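Local structure of cobalamin biosynthesis protein CobN (Mycobacterium tuberculosis, 7C6O) at residues 730-742 against 782-794. The protein is the large, catalytic subunit of cobaltochelatase, which probably inserts cobalt into the corrin ring during cobalamin biosynthesis. Sequence-based numbering, arbitrary orientation.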
loop_
_atom_site.group_PDB
_atom_site.type_symbol
_atom_site.label_atom_id
_atom_site.label_comp_id
_atom_site.label_asym_id
_atom_site.label_seq_id
_atom_site.Cartn_x
_atom_site.Cartn_y
_atom_site.Cartn_z
ATOM N N ALA A 730 13.539 -6.506 -18.210
ATOM C CA ALA A 730 13.817 -7.598 -19.133
ATOM C C ALA A 730 13.959 -8.913 -18.377
ATOM O O ALA A 730 14.209 -8.940 -17.169
ATOM C CB ALA A 730 15.088 -7.328 -19.952
ATOM N N HIS A 731 13.797 -10.011 -19.119
ATOM C CA HIS A 731 13.949 -11.363 -18.589
ATOM C C HIS A 731 15.253 -11.989 -19.071
ATOM O O HIS A 731 15.237 -13.043 -19.715
ATOM C CB HIS A 731 12.769 -12.246 -19.011
ATOM C CG HIS A 731 11.535 -12.060 -18.183
ATOM N ND1 HIS A 731 11.574 -11.823 -16.826
ATOM C CD2 HIS A 731 10.223 -12.090 -18.521
ATOM C CE1 HIS A 731 10.342 -11.708 -16.364
ATOM N NE2 HIS A 731 9.503 -11.866 -17.373
ATOM N N ALA A 732 16.386 -11.361 -18.761
ATOM C CA ALA A 732 17.664 -11.797 -19.313
ATOM C C ALA A 732 18.370 -12.846 -18.465
ATOM O O ALA A 732 19.075 -13.700 -19.017
ATOM C CB ALA A 732 18.591 -10.594 -19.507
ATOM N N ILE A 733 18.213 -12.809 -17.147
ATOM C CA ILE A 733 18.882 -13.744 -16.245
ATOM C C ILE A 733 17.869 -14.802 -15.821
ATOM O O ILE A 733 16.826 -14.447 -15.252
ATOM C CB ILE A 733 19.474 -13.029 -15.022
ATOM C CG1 ILE A 733 20.461 -11.944 -15.458
ATOM C CG2 ILE A 733 20.156 -14.027 -14.097
ATOM C CD1 ILE A 733 19.937 -10.539 -15.280
ATOM N N PRO A 734 18.125 -16.081 -16.065
ATOM C CA PRO A 734 17.196 -17.133 -15.643
ATOM C C PRO A 734 17.418 -17.482 -14.176
ATOM O O PRO A 734 18.322 -16.970 -13.518
ATOM C CB PRO A 734 17.568 -18.300 -16.557
ATOM C CG PRO A 734 19.040 -18.129 -16.759
ATOM C CD PRO A 734 19.298 -16.635 -16.765
ATOM N N GLY A 735 16.569 -18.372 -13.668
ATOM C CA GLY A 735 16.821 -18.953 -12.367
ATOM C C GLY A 735 18.077 -19.804 -12.380
ATOM O O GLY A 735 18.470 -20.359 -13.406
ATOM N N LEU A 736 18.724 -19.895 -11.216
ATOM C CA LEU A 736 19.970 -20.647 -11.124
ATOM C C LEU A 736 19.752 -22.116 -11.470
ATOM O O LEU A 736 20.530 -22.711 -12.225
ATOM C CB LEU A 736 20.564 -20.513 -9.723
ATOM C CG LEU A 736 22.086 -20.404 -9.582
ATOM C CD1 LEU A 736 22.511 -20.987 -8.253
ATOM C CD2 LEU A 736 22.850 -21.055 -10.731
ATOM N N ARG A 737 18.695 -22.721 -10.924
ATOM C CA ARG A 737 18.428 -24.125 -11.216
ATOM C C ARG A 737 17.874 -24.306 -12.624
ATOM O O ARG A 737 18.034 -25.380 -13.216
ATOM C CB ARG A 737 17.477 -24.705 -10.167
ATOM C CG ARG A 737 17.968 -24.491 -8.739
ATOM C CD ARG A 737 17.201 -25.326 -7.719
ATOM N NE ARG A 737 15.754 -25.164 -7.829
ATOM C CZ ARG A 737 14.887 -25.562 -6.904
ATOM N NH1 ARG A 737 15.317 -26.135 -5.785
ATOM N NH2 ARG A 737 13.587 -25.383 -7.093
ATOM N N GLN A 738 17.228 -23.275 -13.175
ATOM C CA GLN A 738 16.851 -23.302 -14.585
ATOM C C GLN A 738 18.087 -23.369 -15.474
ATOM O O GLN A 738 18.168 -24.200 -16.387
ATOM C CB GLN A 738 16.014 -22.071 -14.933
ATOM C CG GLN A 738 14.536 -22.197 -14.618
ATOM C CD GLN A 738 13.763 -20.941 -14.973
ATOM O OE1 GLN A 738 14.344 -19.864 -15.125
ATOM N NE2 GLN A 738 12.447 -21.071 -15.110
ATOM N N ALA A 739 19.061 -22.491 -15.221
ATOM C CA ALA A 739 20.311 -22.521 -15.969
ATOM C C ALA A 739 21.062 -23.829 -15.774
ATOM O O ALA A 739 21.916 -24.171 -16.599
ATOM C CB ALA A 739 21.198 -21.343 -15.562
ATOM N N LEU A 740 20.765 -24.565 -14.706
ATOM C CA LEU A 740 21.382 -25.859 -14.455
ATOM C C LEU A 740 20.548 -27.027 -14.965
ATOM O O LEU A 740 20.958 -28.178 -14.789
ATOM C CB LEU A 740 21.650 -26.036 -12.956
ATOM C CG LEU A 740 22.760 -25.173 -12.354
ATOM C CD1 LEU A 740 22.922 -25.470 -10.872
ATOM C CD2 LEU A 740 24.070 -25.392 -13.097
ATOM N N GLY A 741 19.392 -26.769 -15.578
ATOM C CA GLY A 741 18.635 -27.842 -16.197
ATOM C C GLY A 741 17.170 -27.961 -15.821
ATOM O O GLY A 741 16.390 -28.549 -16.577
ATOM N N LEU A 742 16.776 -27.423 -14.669
ATOM C CA LEU A 742 15.402 -27.585 -14.209
ATOM C C LEU A 742 14.449 -26.681 -14.985
ATOM O O LEU A 742 14.813 -25.594 -15.439
ATOM C CB LEU A 742 15.291 -27.281 -12.714
ATOM C CG LEU A 742 15.742 -28.354 -11.723
ATOM C CD1 LEU A 742 15.391 -27.931 -10.299
ATOM C CD2 LEU A 742 15.116 -29.699 -12.055
ATOM N N GLY A 782 31.513 -24.250 -16.361
ATOM C CA GLY A 782 31.503 -24.198 -17.806
ATOM C C GLY A 782 30.142 -23.951 -18.408
ATOM O O GLY A 782 30.012 -23.851 -19.631
ATOM N N ASN A 783 29.118 -23.859 -17.564
ATOM C CA ASN A 783 27.762 -23.539 -17.993
ATOM C C ASN A 783 27.660 -22.029 -18.164
ATOM O O ASN A 783 27.733 -21.281 -17.183
ATOM C CB ASN A 783 26.753 -24.059 -16.970
ATOM C CG ASN A 783 25.320 -24.015 -17.472
ATOM O OD1 ASN A 783 24.890 -23.043 -18.095
ATOM N ND2 ASN A 783 24.571 -25.076 -17.195
ATOM N N ALA A 784 27.498 -21.579 -19.412
ATOM C CA ALA A 784 27.460 -20.145 -19.686
ATOM C C ALA A 784 26.272 -19.481 -19.003
ATOM O O ALA A 784 26.402 -18.387 -18.442
ATOM C CB ALA A 784 27.417 -19.899 -21.194
ATOM N N ASP A 785 25.104 -20.126 -19.043
ATOM C CA ASP A 785 23.924 -19.560 -18.398
ATOM C C ASP A 785 24.109 -19.485 -16.888
ATOM O O ASP A 785 23.794 -18.465 -16.262
ATOM C CB ASP A 785 22.687 -20.385 -18.753
ATOM C CG ASP A 785 22.232 -20.167 -20.181
ATOM O OD1 ASP A 785 22.310 -19.015 -20.659
ATOM O OD2 ASP A 785 21.798 -21.144 -20.827
ATOM N N ALA A 786 24.624 -20.558 -16.284
ATOM C CA ALA A 786 24.850 -20.553 -14.842
ATOM C C ALA A 786 25.884 -19.506 -14.449
ATOM O O ALA A 786 25.754 -18.857 -13.405
ATOM C CB ALA A 786 25.284 -21.940 -14.370
ATOM N N ALA A 787 26.918 -19.324 -15.274
ATOM C CA ALA A 787 27.918 -18.305 -14.978
ATOM C C ALA A 787 27.325 -16.904 -15.047
ATOM O O ALA A 787 27.720 -16.025 -14.270
ATOM C CB ALA A 787 29.104 -18.436 -15.934
ATOM N N ALA A 788 26.378 -16.677 -15.960
ATOM C CA ALA A 788 25.727 -15.373 -16.037
ATOM C C ALA A 788 24.892 -15.101 -14.792
ATOM O O ALA A 788 24.806 -13.956 -14.333
ATOM C CB ALA A 788 24.864 -15.287 -17.294
ATOM N N VAL A 789 24.270 -16.140 -14.230
ATOM C CA VAL A 789 23.499 -15.972 -13.002
ATOM C C VAL A 789 24.425 -15.673 -11.829
ATOM O O VAL A 789 24.160 -14.774 -11.022
ATOM C CB VAL A 789 22.635 -17.217 -12.734
ATOM C CG1 VAL A 789 21.915 -17.087 -11.396
ATOM C CG2 VAL A 789 21.636 -17.421 -13.861
ATOM N N LEU A 790 25.524 -16.424 -11.719
ATOM C CA LEU A 790 26.480 -16.178 -10.644
ATOM C C LEU A 790 27.066 -14.775 -10.742
ATOM O O LEU A 790 27.318 -14.127 -9.719
ATOM C CB LEU A 790 27.592 -17.228 -10.678
ATOM C CG LEU A 790 27.164 -18.680 -10.455
ATOM C CD1 LEU A 790 28.366 -19.611 -10.529
ATOM C CD2 LEU A 790 26.447 -18.829 -9.123
ATOM N N ARG A 791 27.295 -14.294 -11.966
ATOM C CA ARG A 791 27.794 -12.935 -12.148
ATOM C C ARG A 791 26.746 -11.913 -11.730
ATOM O O ARG A 791 27.075 -10.884 -11.128
ATOM C CB ARG A 791 28.214 -12.731 -13.605
ATOM C CG ARG A 791 29.238 -11.631 -13.830
ATOM C CD ARG A 791 30.075 -11.901 -15.086
ATOM N NE ARG A 791 29.281 -12.484 -16.167
ATOM C CZ ARG A 791 29.483 -13.695 -16.682
ATOM N NH1 ARG A 791 30.468 -14.458 -16.227
ATOM N NH2 ARG A 791 28.706 -14.139 -17.661
ATOM N N PHE A 792 25.475 -12.188 -12.037
ATOM C CA PHE A 792 24.389 -11.328 -11.577
ATOM C C PHE A 792 24.328 -11.288 -10.056
ATOM O O PHE A 792 24.101 -10.227 -9.463
ATOM C CB PHE A 792 23.062 -11.817 -12.160
ATOM C CG PHE A 792 21.859 -11.063 -11.664
ATOM C CD1 PHE A 792 21.576 -9.792 -12.136
ATOM C CD2 PHE A 792 21.000 -11.635 -10.739
ATOM C CE1 PHE A 792 20.465 -9.101 -11.686
ATOM C CE2 PHE A 792 19.887 -10.950 -10.286
ATOM C CZ PHE A 792 19.619 -9.682 -10.761
ATOM N N ALA A 793 24.536 -12.435 -9.406
ATOM C CA ALA A 793 24.548 -12.466 -7.948
ATOM C C ALA A 793 25.663 -11.595 -7.386
ATOM O O ALA A 793 25.458 -10.858 -6.414
ATOM C CB ALA A 793 24.695 -13.906 -7.455
ATOM N N ALA A 794 26.851 -11.660 -7.989
ATOM C CA ALA A 794 27.982 -10.906 -7.464
ATOM C C ALA A 794 27.878 -9.423 -7.797
ATOM O O ALA A 794 28.305 -8.581 -7.000
ATOM C CB ALA A 794 29.293 -11.482 -8.000
#
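Val789 of helix 784-801 packs against Leu736 with one methyl and against Ile733 and Pro734 with the other. CG1, anti to the backbone N (chi1 175°), lies 3.8 Å from Leu736 CG. Val789 CG2 enters the bend at Ile733 and Pro734, 3.7 Å from Ile733 CG2 and 3.4 Å from Pro734 O. One turn on, Phe792 takes the other branch of Ile733: Ile733 CD1 lies 3.6 Å from Phe792 CD1, the two side chains crossing nearly at right angles. Toward the N-terminus of the helix, small residues let the backbones close in; Ala739 CB sits 3.6 Å from both Ala786 N and Asp785 CB.

At the more exposed helix start the tight packing gives way to a single polar link. Here Asn783 is the N-cap: its OD1 accepts from Ala786 N (3.1 Å), the donor lying above the carbonyl plane, and its ND2 makes a weak, bent bond to Ala739 O (2.9 Å, 128°). One amide thus caps its own helix and weakly links it to the short helix 736-739, which ends in a Schellman motif at Gly741.

Leu721 of helix 710-722 touches both Leu736 and Val789, and helix 750-769 also packs against Leu736 and Leu740, so segment 730-742 lies among three helices.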